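Long-range contacts in 3-oxoacyl-[acyl-carrier protein] synthase (Thermus thermophilus, PDB 1UB7), which probably catalyses the first condensation of fatty acid synthesis, joining the acetyl group of acetyl-CoA to malonyl-ACP with loss of CO2: residues V72-V77 and G127-V132; A116-H121 and F176-D181; E48-L53 and T79-A84; E228-A233 and A314-W319. All blocks are in the same frame, centred on the assembly; numbering follows the deposited sequence.

Contact 1 (V72-V77 and G127-V132); sequences VDAVIV and GLAQKV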
loop_
_atom_site.group_PDB
_atom_site.type_symbol
_atom_site.label_atom_id
_atom_site.label_comp_id
_atom_site.label_asym_id
_atom_site.label_seq_id
_atom_site.Cartn_x
_atom_site.Cartn_y
_atom_site.Cartn_z
ATOM N N VAL A 72 -0.731 -2.240 -19.758
ATOM C CA VAL A 72 -0.691 -2.167 -18.311
ATOM C C VAL A 72 -0.466 -0.727 -17.837
ATOM O O VAL A 72 0.581 -0.138 -18.108
ATOM C CB VAL A 72 0.414 -3.099 -17.761
ATOM C CG1 VAL A 72 0.817 -2.683 -16.336
ATOM C CG2 VAL A 72 -0.092 -4.530 -17.779
ATOM N N ASP A 73 -1.447 -0.170 -17.123
ATOM C CA ASP A 73 -1.332 1.200 -16.631
ATOM C C ASP A 73 -1.059 1.279 -15.144
ATOM O O ASP A 73 -0.994 2.376 -14.599
ATOM C CB ASP A 73 -2.611 1.997 -16.875
ATOM C CG ASP A 73 -3.129 1.858 -18.274
ATOM O OD1 ASP A 73 -2.316 1.926 -19.226
ATOM O OD2 ASP A 73 -4.358 1.692 -18.414
ATOM N N ALA A 74 -0.904 0.142 -14.476
ATOM C CA ALA A 74 -0.673 0.205 -13.041
ATOM C C ALA A 74 0.055 -0.984 -12.475
ATOM O O ALA A 74 -0.204 -2.131 -12.846
ATOM C CB ALA A 74 -2.012 0.386 -12.289
ATOM N N VAL A 75 0.962 -0.695 -11.555
ATOM C CA VAL A 75 1.698 -1.742 -10.893
ATOM C C VAL A 75 1.460 -1.624 -9.399
ATOM O O VAL A 75 1.689 -0.568 -8.799
ATOM C CB VAL A 75 3.197 -1.638 -11.159
ATOM C CG1 VAL A 75 3.920 -2.844 -10.552
ATOM C CG2 VAL A 75 3.431 -1.540 -12.641
ATOM N N ILE A 76 0.953 -2.703 -8.815
ATOM C CA ILE A 76 0.720 -2.763 -7.389
ATOM C C ILE A 76 1.576 -3.902 -6.857
ATOM O O ILE A 76 1.447 -5.048 -7.319
ATOM C CB ILE A 76 -0.723 -3.124 -7.041
ATOM C CG1 ILE A 76 -1.706 -2.081 -7.579
ATOM C CG2 ILE A 76 -0.846 -3.216 -5.534
ATOM C CD1 ILE A 76 -3.209 -2.478 -7.362
ATOM N N VAL A 77 2.457 -3.601 -5.913
ATOM C CA VAL A 77 3.278 -4.658 -5.330
ATOM C C VAL A 77 2.797 -4.960 -3.911
ATOM O O VAL A 77 2.911 -4.127 -3.010
ATOM C CB VAL A 77 4.776 -4.270 -5.271
ATOM C CG1 VAL A 77 5.533 -5.243 -4.372
ATOM C CG2 VAL A 77 5.389 -4.298 -6.687
ATOM N N GLY A 127 -12.504 1.785 -14.635
ATOM C CA GLY A 127 -11.868 2.401 -15.772
ATOM C C GLY A 127 -10.665 3.256 -15.466
ATOM O O GLY A 127 -10.265 4.059 -16.314
ATOM N N LEU A 128 -10.064 3.115 -14.287
ATOM C CA LEU A 128 -8.886 3.944 -14.000
ATOM C C LEU A 128 -7.640 3.310 -14.609
ATOM O O LEU A 128 -6.628 3.975 -14.790
ATOM C CB LEU A 128 -8.691 4.140 -12.494
ATOM C CG LEU A 128 -9.788 4.896 -11.729
ATOM C CD1 LEU A 128 -9.330 5.109 -10.304
ATOM C CD2 LEU A 128 -10.085 6.235 -12.384
ATOM N N ALA A 129 -7.718 2.019 -14.914
ATOM C CA ALA A 129 -6.594 1.311 -15.531
ATOM C C ALA A 129 -7.161 0.274 -16.475
ATOM O O ALA A 129 -8.206 -0.302 -16.194
ATOM C CB ALA A 129 -5.748 0.621 -14.477
ATOM N N GLN A 130 -6.491 0.054 -17.602
ATOM C CA GLN A 130 -6.941 -0.945 -18.576
ATOM C C GLN A 130 -6.553 -2.321 -18.049
ATOM O O GLN A 130 -7.353 -3.252 -18.058
ATOM C CB GLN A 130 -6.261 -0.719 -19.930
ATOM C CG GLN A 130 -6.488 -1.860 -20.912
ATOM C CD GLN A 130 -5.635 -1.763 -22.184
ATOM O OE1 GLN A 130 -5.651 -2.676 -23.015
ATOM N NE2 GLN A 130 -4.890 -0.662 -22.337
ATOM N N LYS A 131 -5.305 -2.426 -17.600
ATOM C CA LYS A 131 -4.773 -3.655 -17.044
ATOM C C LYS A 131 -3.902 -3.259 -15.871
ATOM O O LYS A 131 -3.369 -2.151 -15.832
ATOM C CB LYS A 131 -3.925 -4.400 -18.072
ATOM C CG LYS A 131 -4.689 -4.981 -19.250
ATOM C CD LYS A 131 -3.690 -5.467 -20.295
ATOM C CE LYS A 131 -4.336 -6.233 -21.445
ATOM N NZ LYS A 131 -3.282 -6.588 -22.449
ATOM N N VAL A 132 -3.760 -4.169 -14.919
ATOM C CA VAL A 132 -2.963 -3.905 -13.740
ATOM C C VAL A 132 -2.021 -5.053 -13.468
ATOM O O VAL A 132 -2.432 -6.204 -13.526
ATOM C CB VAL A 132 -3.858 -3.734 -12.475
ATOM C CG1 VAL A 132 -2.987 -3.473 -11.251
ATOM C CG2 VAL A 132 -4.809 -2.591 -12.667
#
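Asp73 holds the 127-132 segment at two points. Its backbone N donates to Lys131 O at 3.0 Å, and its OD2 receives Gln130 N at 2.8 Å in a nearly straight bond (168° at the hydrogen). OD2 is met on its anti side, with the donor 29° out of the carboxylate plane. Because CG lies beside the backbone N (chi1 -48°), the carboxylate swings over the turn instead of away from it. A valine here is likely to leave the Gln130 amide without this acceptor and the turn free to shift. Ala129 puts its methyl into the shallow dip between two neighbours, with its CB 4.2 Å from Asp73 CB and 4.3 Å from Ala74 CB. Val132 is the larger bump, and its two methyls divide the work. Val132 CG1, anti to the backbone N, comes within 3.5 Å of Ala74 O and reaches Ile76 CD1 at 4.0 Å. Both Val132 CG1 and CG2 lie 4.1 Å from Ala74 CB, and the alanine methyl fits between them. At the other end, the Val72 and Lys131 side chains cross at about a right angle, Val72 CG2 touching Lys131 CB at 3.8 Å; the extended lysine chain continues away, and its NZ bonds to Glu70 O. Gly127, with positive phi, closes helix 112-125 in a Schellman motif, and the chain then turns into strand 131-138. That strand lies parallel to strand 72-78, which has strand 102-107 on its other side. Ile76 and Val132 face helix 112-125, whereas Val75 and Val77 meet helix 89-96.

Contact 2 (A116-H121 and F176-D181); sequences ALAQAH and FVLGAD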
loop_
_atom_site.group_PDB
_atom_site.type_symbol
_atom_site.label_atom_id
_atom_site.label_comp_id
_atom_site.label_asym_id
_atom_site.label_seq_id
_atom_site.Cartn_x
_atom_site.Cartn_y
_atom_site.Cartn_z
ATOM N N ALA A 116 -4.580 -6.971 -3.388
ATOM C CA ALA A 116 -4.155 -6.311 -4.630
ATOM C C ALA A 116 -5.012 -6.712 -5.838
ATOM O O ALA A 116 -5.245 -5.905 -6.742
ATOM C CB ALA A 116 -2.688 -6.621 -4.920
ATOM N N LEU A 117 -5.465 -7.963 -5.860
ATOM C CA LEU A 117 -6.282 -8.441 -6.966
ATOM C C LEU A 117 -7.610 -7.709 -6.931
ATOM O O LEU A 117 -8.124 -7.294 -7.973
ATOM C CB LEU A 117 -6.508 -9.970 -6.879
ATOM C CG LEU A 117 -5.290 -10.889 -7.102
ATOM C CD1 LEU A 117 -5.680 -12.344 -6.879
ATOM C CD2 LEU A 117 -4.745 -10.702 -8.522
ATOM N N ALA A 118 -8.156 -7.544 -5.727
ATOM C CA ALA A 118 -9.426 -6.854 -5.562
ATOM C C ALA A 118 -9.243 -5.405 -5.990
ATOM O O ALA A 118 -10.062 -4.854 -6.738
ATOM C CB ALA A 118 -9.884 -6.929 -4.115
ATOM N N GLN A 119 -8.161 -4.786 -5.532
ATOM C CA GLN A 119 -7.896 -3.399 -5.910
ATOM C C GLN A 119 -7.693 -3.258 -7.421
ATOM O O GLN A 119 -8.131 -2.272 -8.032
ATOM C CB GLN A 119 -6.665 -2.863 -5.174
ATOM C CG GLN A 119 -7.001 -2.019 -3.954
ATOM C CD GLN A 119 -7.692 -0.688 -4.296
ATOM O OE1 GLN A 119 -8.208 -0.025 -3.404
ATOM N NE2 GLN A 119 -7.690 -0.292 -5.580
ATOM N N ALA A 120 -7.027 -4.245 -8.015
ATOM C CA ALA A 120 -6.777 -4.235 -9.446
ATOM C C ALA A 120 -8.104 -4.330 -10.169
ATOM O O ALA A 120 -8.358 -3.595 -11.133
ATOM C CB ALA A 120 -5.902 -5.377 -9.823
ATOM N N HIS A 121 -8.949 -5.231 -9.686
ATOM C CA HIS A 121 -10.281 -5.429 -10.242
ATOM C C HIS A 121 -11.043 -4.088 -10.262
ATOM O O HIS A 121 -11.579 -3.677 -11.302
ATOM C CB HIS A 121 -11.041 -6.451 -9.390
ATOM C CG HIS A 121 -12.503 -6.551 -9.718
ATOM N ND1 HIS A 121 -12.974 -7.177 -10.854
ATOM C CD2 HIS A 121 -13.598 -6.089 -9.065
ATOM C CE1 HIS A 121 -14.294 -7.094 -10.887
ATOM N NE2 HIS A 121 -14.698 -6.437 -9.814
ATOM N N PHE A 176 -15.261 -11.331 -3.890
ATOM C CA PHE A 176 -14.132 -10.990 -3.035
ATOM C C PHE A 176 -14.690 -10.843 -1.626
ATOM O O PHE A 176 -15.763 -10.267 -1.427
ATOM C CB PHE A 176 -13.502 -9.630 -3.418
ATOM C CG PHE A 176 -12.690 -9.639 -4.691
ATOM C CD1 PHE A 176 -11.394 -10.152 -4.705
ATOM C CD2 PHE A 176 -13.222 -9.102 -5.873
ATOM C CE1 PHE A 176 -10.625 -10.135 -5.886
ATOM C CE2 PHE A 176 -12.474 -9.077 -7.063
ATOM C CZ PHE A 176 -11.170 -9.596 -7.071
ATOM N N VAL A 177 -13.966 -11.386 -0.658
ATOM C CA VAL A 177 -14.326 -11.254 0.734
ATOM C C VAL A 177 -13.017 -10.782 1.328
ATOM O O VAL A 177 -12.006 -11.483 1.248
ATOM C CB VAL A 177 -14.762 -12.602 1.358
ATOM C CG1 VAL A 177 -14.884 -12.469 2.880
ATOM C CG2 VAL A 177 -16.104 -13.025 0.765
ATOM N N LEU A 178 -13.027 -9.578 1.891
ATOM C CA LEU A 178 -11.823 -8.990 2.475
ATOM C C LEU A 178 -12.125 -8.463 3.867
ATOM O O LEU A 178 -13.205 -7.928 4.114
ATOM C CB LEU A 178 -11.330 -7.820 1.610
ATOM C CG LEU A 178 -11.143 -7.953 0.095
ATOM C CD1 LEU A 178 -10.801 -6.587 -0.441
ATOM C CD2 LEU A 178 -10.041 -8.958 -0.260
ATOM N N GLY A 179 -11.163 -8.581 4.770
ATOM C CA GLY A 179 -11.390 -8.090 6.113
ATOM C C GLY A 179 -10.146 -7.887 6.954
ATOM O O GLY A 179 -9.059 -8.360 6.618
ATOM N N ALA A 180 -10.316 -7.177 8.063
ATOM C CA ALA A 180 -9.218 -6.898 8.968
ATOM C C ALA A 180 -9.717 -6.784 10.405
ATOM O O ALA A 180 -10.907 -6.583 10.672
ATOM C CB ALA A 180 -8.517 -5.587 8.559
ATOM N N ASP A 181 -8.783 -6.915 11.333
ATOM C CA ASP A 181 -9.096 -6.785 12.738
ATOM C C ASP A 181 -7.796 -6.496 13.464
ATOM O O ASP A 181 -7.084 -7.412 13.869
ATOM C CB ASP A 181 -9.739 -8.058 13.276
ATOM C CG ASP A 181 -10.209 -7.897 14.701
ATOM O OD1 ASP A 181 -9.360 -7.576 15.555
ATOM O OD2 ASP A 181 -11.419 -8.079 14.964
#
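Phe176 reaches from its strand to the helix and lays its ring against Ala118. With CG beside the backbone N (chi1 -73°), the bond from CB carries the ring toward the helix. CG meets the Ala118 methyl first, at 3.9 Å from its CB, and CD1 comes closer to the same CB, at 3.6 Å. CE1 lies 3.5 Å from Ala118 CA, which stands over one face of the ring, 3.7 Å from the centroid and 22° off the normal, a CH-pi contact. Phe176 CZ, the tip, lies 3.6 Å from Ala118 CA and also approaches Leu117 O. On the other flank CE2 rests over a face of the His121 imidazole, 3.7 Å from His121 CG; the two planes stand 47° apart, so the pair is oblique. His121 ND1 bonds to Ser2 OG. Leu178, two residues along the strand, touches the Ala118 methyl through CD1, 3.8 Å from its CB. A serine in place of Phe176 would probably open a gap beside Ala118 and leave the His121 ring without its aromatic neighbour. The opposite flank of the helix packs on the other sheet, through Ala116 on Ile76 and Ala120 on Val164. A helix buried between two sheets in this way belongs to the central helical layer of the αβαβα thiolase fold, and this one starts just after the predicted active-site residue Cys110.

Contact 3 (E48-L53 and T79-A84); sequences EYTSDL and TNTPDA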
loop_
_atom_site.group_PDB
_atom_site.type_symbol
_atom_site.label_atom_id
_atom_site.label_comp_id
_atom_site.label_asym_id
_atom_site.label_seq_id
_atom_site.Cartn_x
_atom_site.Cartn_y
_atom_site.Cartn_z
ATOM N N GLU A 48 20.069 -10.192 -3.224
ATOM C CA GLU A 48 18.823 -10.334 -3.967
ATOM C C GLU A 48 17.689 -9.898 -3.054
ATOM O O GLU A 48 17.419 -10.554 -2.055
ATOM C CB GLU A 48 18.632 -11.791 -4.385
ATOM C CG GLU A 48 17.338 -12.083 -5.111
ATOM C CD GLU A 48 17.224 -13.548 -5.537
ATOM O OE1 GLU A 48 17.612 -14.424 -4.737
ATOM O OE2 GLU A 48 16.733 -13.824 -6.657
ATOM N N TYR A 49 17.027 -8.791 -3.385
ATOM C CA TYR A 49 15.938 -8.289 -2.542
ATOM C C TYR A 49 14.535 -8.406 -3.106
ATOM O O TYR A 49 14.333 -8.901 -4.219
ATOM C CB TYR A 49 16.216 -6.848 -2.144
ATOM C CG TYR A 49 17.453 -6.746 -1.295
ATOM C CD1 TYR A 49 18.721 -6.675 -1.876
ATOM C CD2 TYR A 49 17.366 -6.806 0.094
ATOM C CE1 TYR A 49 19.874 -6.670 -1.094
ATOM C CE2 TYR A 49 18.513 -6.804 0.887
ATOM C CZ TYR A 49 19.760 -6.735 0.287
ATOM O OH TYR A 49 20.886 -6.726 1.075
ATOM N N THR A 50 13.559 -7.949 -2.327
ATOM C CA THR A 50 12.161 -8.032 -2.750
ATOM C C THR A 50 11.892 -7.541 -4.173
ATOM O O THR A 50 11.132 -8.172 -4.914
ATOM C CB THR A 50 11.243 -7.287 -1.785
ATOM O OG1 THR A 50 11.197 -8.001 -0.543
ATOM C CG2 THR A 50 9.834 -7.165 -2.373
ATOM N N SER A 51 12.521 -6.431 -4.552
ATOM C CA SER A 51 12.343 -5.901 -5.895
ATOM C C SER A 51 12.873 -6.900 -6.928
ATOM O O SER A 51 12.282 -7.078 -8.002
ATOM C CB SER A 51 13.056 -4.549 -6.032
ATOM O OG SER A 51 14.407 -4.645 -5.646
ATOM N N ASP A 52 13.970 -7.572 -6.596
ATOM C CA ASP A 52 14.547 -8.556 -7.517
ATOM C C ASP A 52 13.608 -9.738 -7.668
ATOM O O ASP A 52 13.400 -10.243 -8.775
ATOM C CB ASP A 52 15.895 -9.040 -7.006
ATOM C CG ASP A 52 16.855 -7.907 -6.790
ATOM O OD1 ASP A 52 17.304 -7.313 -7.798
ATOM O OD2 ASP A 52 17.142 -7.604 -5.612
ATOM N N LEU A 53 13.043 -10.183 -6.552
ATOM C CA LEU A 53 12.124 -11.294 -6.616
ATOM C C LEU A 53 10.951 -10.844 -7.483
ATOM O O LEU A 53 10.441 -11.623 -8.288
ATOM C CB LEU A 53 11.643 -11.675 -5.217
ATOM C CG LEU A 53 12.724 -11.935 -4.157
ATOM C CD1 LEU A 53 12.051 -12.310 -2.835
ATOM C CD2 LEU A 53 13.660 -13.052 -4.621
ATOM N N THR A 79 3.505 -6.439 -0.674
ATOM C CA THR A 79 4.678 -6.913 0.046
ATOM C C THR A 79 4.654 -6.361 1.454
ATOM O O THR A 79 3.880 -5.452 1.757
ATOM C CB THR A 79 5.988 -6.438 -0.635
ATOM O OG1 THR A 79 7.118 -7.031 0.027
ATOM C CG2 THR A 79 6.104 -4.901 -0.577
ATOM N N ASN A 80 5.503 -6.916 2.311
ATOM C CA ASN A 80 5.622 -6.453 3.692
ATOM C C ASN A 80 7.107 -6.288 4.003
ATOM O O ASN A 80 7.499 -6.007 5.136
ATOM C CB ASN A 80 4.961 -7.448 4.649
ATOM C CG ASN A 80 3.448 -7.527 4.455
ATOM O OD1 ASN A 80 2.697 -6.649 4.899
ATOM N ND2 ASN A 80 2.998 -8.575 3.779
ATOM N N THR A 81 7.936 -6.478 2.976
ATOM C CA THR A 81 9.373 -6.316 3.111
ATOM C C THR A 81 9.920 -5.520 1.927
ATOM O O THR A 81 10.840 -5.965 1.252
ATOM C CB THR A 81 10.131 -7.689 3.196
ATOM O OG1 THR A 81 9.835 -8.493 2.050
ATOM C CG2 THR A 81 9.732 -8.447 4.474
ATOM N N PRO A 82 9.374 -4.313 1.675
ATOM C CA PRO A 82 9.862 -3.509 0.549
ATOM C C PRO A 82 11.328 -3.083 0.731
ATOM O O PRO A 82 11.812 -2.937 1.861
ATOM C CB PRO A 82 8.903 -2.324 0.538
ATOM C CG PRO A 82 8.645 -2.120 2.002
ATOM C CD PRO A 82 8.434 -3.533 2.504
ATOM N N ASP A 83 12.033 -2.909 -0.382
ATOM C CA ASP A 83 13.428 -2.489 -0.336
ATOM C C ASP A 83 13.601 -1.234 0.502
ATOM O O ASP A 83 14.511 -1.154 1.322
ATOM C CB ASP A 83 13.948 -2.226 -1.748
ATOM C CG ASP A 83 14.073 -3.490 -2.564
ATOM O OD1 ASP A 83 13.357 -4.471 -2.269
ATOM O OD2 ASP A 83 14.883 -3.496 -3.512
ATOM N N ALA A 84 12.735 -0.247 0.288
ATOM C CA ALA A 84 12.811 1.002 1.040
ATOM C C ALA A 84 11.420 1.514 1.409
ATOM O O ALA A 84 10.422 1.030 0.872
ATOM C CB ALA A 84 13.538 2.045 0.213
HETATM O O HOH W 1 13.938 -5.964 0.018
#
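The first turn of helix 50-64, at Thr50 and Ser51, faces the irregular loop bearing Thr81 and Asp83, with the nearest CA atoms, those of Thr50 and Pro82, 6.1 Å apart. Asp83 uses both carboxylate oxygens on that turn. Asp83 OD1 accepts Ser51 N at 3.1 Å, on its syn side and 25° out of the carboxylate plane. Asp83 OD2 takes the hydroxyl of Ser51, whose OG lies between its own N and carbonyl carbon, a rotation (chi1 53°) that brings the hydroxyl to Asp83; the 2.5 Å from Ser51 OG to Asp83 OD2 is very short, and its exact length is doubtful. Water 1 links the two segments, accepting from Thr50 N at 3.1 Å and donating to Asp83 OD1 at 2.8 Å. Thr50 OG1 donates to Thr81 O at 2.7 Å from above the carbonyl plane, 40° out of it. Thr81 OG1 has its main partner in Glu138. Asp52 also lies near, its OD2 5.1 Å from Asp83 OD2, but it is salt-bridged to Arg196 of the second subunit. Three donors on Asp83, together with the amide-rich start of a helix, would probably stabilise its carboxylate as the anion despite this second acid.

Contact 4 (E228-A233 and A314-W319); sequences EAIEKA and AAVLTW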
loop_
_atom_site.group_PDB
_atom_site.type_symbol
_atom_site.label_atom_id
_atom_site.label_comp_id
_atom_site.label_asym_id
_atom_site.label_seq_id
_atom_site.Cartn_x
_atom_site.Cartn_y
_atom_site.Cartn_z
ATOM N N GLU A 228 -18.257 -17.836 2.342
ATOM C CA GLU A 228 -18.841 -16.529 2.074
ATOM C C GLU A 228 -18.552 -16.147 0.627
ATOM O O GLU A 228 -19.440 -15.715 -0.115
ATOM C CB GLU A 228 -18.229 -15.504 3.019
ATOM C CG GLU A 228 -19.048 -14.252 3.210
ATOM C CD GLU A 228 -18.336 -13.246 4.092
ATOM O OE1 GLU A 228 -17.640 -13.679 5.041
ATOM O OE2 GLU A 228 -18.479 -12.030 3.841
ATOM N N ALA A 229 -17.298 -16.319 0.227
ATOM C CA ALA A 229 -16.889 -16.011 -1.134
ATOM C C ALA A 229 -17.614 -16.904 -2.134
ATOM O O ALA A 229 -18.223 -16.415 -3.095
ATOM C CB ALA A 229 -15.398 -16.184 -1.277
ATOM N N ILE A 230 -17.557 -18.217 -1.916
ATOM C CA ILE A 230 -18.227 -19.130 -2.842
ATOM C C ILE A 230 -19.696 -18.727 -2.913
ATOM O O ILE A 230 -20.298 -18.625 -4.002
ATOM C CB ILE A 230 -18.104 -20.595 -2.381
ATOM C CG1 ILE A 230 -16.625 -21.006 -2.348
ATOM C CG2 ILE A 230 -18.869 -21.502 -3.337
ATOM C CD1 ILE A 230 -16.322 -22.208 -1.467
ATOM N N GLU A 231 -20.265 -18.469 -1.746
ATOM C CA GLU A 231 -21.649 -18.063 -1.691
ATOM C C GLU A 231 -21.828 -16.731 -2.414
ATOM O O GLU A 231 -22.693 -16.607 -3.280
ATOM C CB GLU A 231 -22.121 -17.973 -0.233
ATOM C CG GLU A 231 -23.377 -17.139 0.001
ATOM C CD GLU A 231 -24.537 -17.491 -0.922
ATOM O OE1 GLU A 231 -25.579 -16.799 -0.853
ATOM O OE2 GLU A 231 -24.420 -18.452 -1.715
ATOM N N LYS A 232 -21.003 -15.737 -2.097
ATOM C CA LYS A 232 -21.162 -14.438 -2.753
ATOM C C LYS A 232 -20.982 -14.567 -4.269
ATOM O O LYS A 232 -21.554 -13.788 -5.045
ATOM C CB LYS A 232 -20.174 -13.410 -2.180
ATOM C CG LYS A 232 -20.683 -11.976 -2.302
ATOM C CD LYS A 232 -19.615 -10.923 -1.992
ATOM C CE LYS A 232 -19.173 -10.928 -0.542
ATOM N NZ LYS A 232 -18.236 -9.796 -0.281
ATOM N N ALA A 233 -20.202 -15.564 -4.686
ATOM C CA ALA A 233 -19.939 -15.814 -6.102
ATOM C C ALA A 233 -21.115 -16.453 -6.855
ATOM O O ALA A 233 -21.130 -16.478 -8.085
ATOM C CB ALA A 233 -18.693 -16.697 -6.247
ATOM N N ALA A 314 -10.435 -13.603 0.566
ATOM C CA ALA A 314 -10.782 -14.746 -0.249
ATOM C C ALA A 314 -11.427 -14.261 -1.541
ATOM O O ALA A 314 -12.096 -13.223 -1.570
ATOM C CB ALA A 314 -11.745 -15.648 0.507
ATOM N N ALA A 315 -11.231 -15.022 -2.613
ATOM C CA ALA A 315 -11.795 -14.662 -3.901
ATOM C C ALA A 315 -12.153 -15.885 -4.744
ATOM O O ALA A 315 -11.567 -16.962 -4.602
ATOM C CB ALA A 315 -10.809 -13.779 -4.657
ATOM N N VAL A 316 -13.141 -15.704 -5.610
ATOM C CA VAL A 316 -13.586 -16.744 -6.511
ATOM C C VAL A 316 -13.395 -16.150 -7.895
ATOM O O VAL A 316 -13.917 -15.069 -8.203
ATOM C CB VAL A 316 -15.074 -17.106 -6.284
ATOM C CG1 VAL A 316 -15.610 -17.904 -7.471
ATOM C CG2 VAL A 316 -15.215 -17.919 -5.004
ATOM N N LEU A 317 -12.639 -16.875 -8.715
ATOM C CA LEU A 317 -12.287 -16.469 -10.065
ATOM C C LEU A 317 -12.518 -17.604 -11.042
ATOM O O LEU A 317 -12.051 -18.721 -10.817
ATOM C CB LEU A 317 -10.799 -16.105 -10.096
ATOM C CG LEU A 317 -10.095 -15.914 -11.436
ATOM C CD1 LEU A 317 -10.594 -14.641 -12.118
ATOM C CD2 LEU A 317 -8.603 -15.834 -11.204
ATOM N N THR A 318 -13.247 -17.323 -12.117
ATOM C CA THR A 318 -13.482 -18.318 -13.154
ATOM C C THR A 318 -12.285 -18.121 -14.086
ATOM O O THR A 318 -12.211 -17.132 -14.819
ATOM C CB THR A 318 -14.799 -18.052 -13.915
ATOM O OG1 THR A 318 -15.916 -18.410 -13.086
ATOM C CG2 THR A 318 -14.846 -18.861 -15.202
ATOM N N TRP A 319 -11.350 -19.070 -14.036
ATOM C CA TRP A 319 -10.114 -19.025 -14.813
ATOM C C TRP A 319 -10.210 -18.777 -16.324
ATOM O O TRP A 319 -11.175 -19.165 -16.981
ATOM C CB TRP A 319 -9.314 -20.311 -14.572
ATOM C CG TRP A 319 -7.849 -20.122 -14.781
ATOM C CD1 TRP A 319 -7.123 -20.457 -15.889
ATOM C CD2 TRP A 319 -6.933 -19.480 -13.878
ATOM N NE1 TRP A 319 -5.810 -20.059 -15.734
ATOM C CE2 TRP A 319 -5.667 -19.457 -14.510
ATOM C CE3 TRP A 319 -7.061 -18.920 -12.597
ATOM C CZ2 TRP A 319 -4.531 -18.892 -13.902
ATOM C CZ3 TRP A 319 -5.928 -18.360 -11.991
ATOM C CH2 TRP A 319 -4.682 -18.351 -12.645
#
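Apolar packing carries the contact between Val316 and the alanines of the helix. Val316 CG1, anti to the backbone N (chi1 164°), meets Ala233 CB at 3.5 Å. The other branch, CG2, lies beside the helix backbone, 3.9 Å from Ala229 O, and also touches Ala229 CB at 4.1 Å and Ile230 CG1 at 4.3 Å. The valine is thus wedged between successive turns of the helix, with one methyl for each. Two residues earlier on the strand, Ala314 CB faces Ala229 CB at 4.1 Å. The small alanine side chains are consistent with the close approach, 7.5 Å between the axes of the two short segments, which cross at -42°. Helix 211-233 here lies against one face of the sheet containing strands 172-180 and 311-318, as an outer helix does in the layered thiolase fold; helix 112-125 meets the other face. Polar links come from a third element, since no hydrogen bond joins the two segments directly. Strand 172-180 mediates them: Ser175 OG bonds to Ala229 O, and Lys232 NZ to Phe176 O. That strand also pairs by backbone hydrogen bonds with the 314-319 segment, through Ala314 with Val177 and Val316 with Ser175. Ile230 reaches further across the sheet to Leu302, on strand 300-307.

From the N terminus, contact 3 opens first and closes a loop of 25 residues, joining the start of helix 50-64 to the loop after strand 72-78. Contact 1 opens inside that loop and closes beyond it, so the two cross; it spans 49 residues and sets strands 72-78 and 131-138 side by side. Contact 2 crosses contact 1, since helix 112-125 precedes strand 131-138, and it ties the first sheet to the second. Contact 4 follows in series, closing a loop of 80 residues by setting the end of helix 211-233 on strand 311-318 of the second sheet. It meets contact 2 where strand 172-180 adjoins. Contacts 3 and 4 lie on opposite sides of the chain's centre.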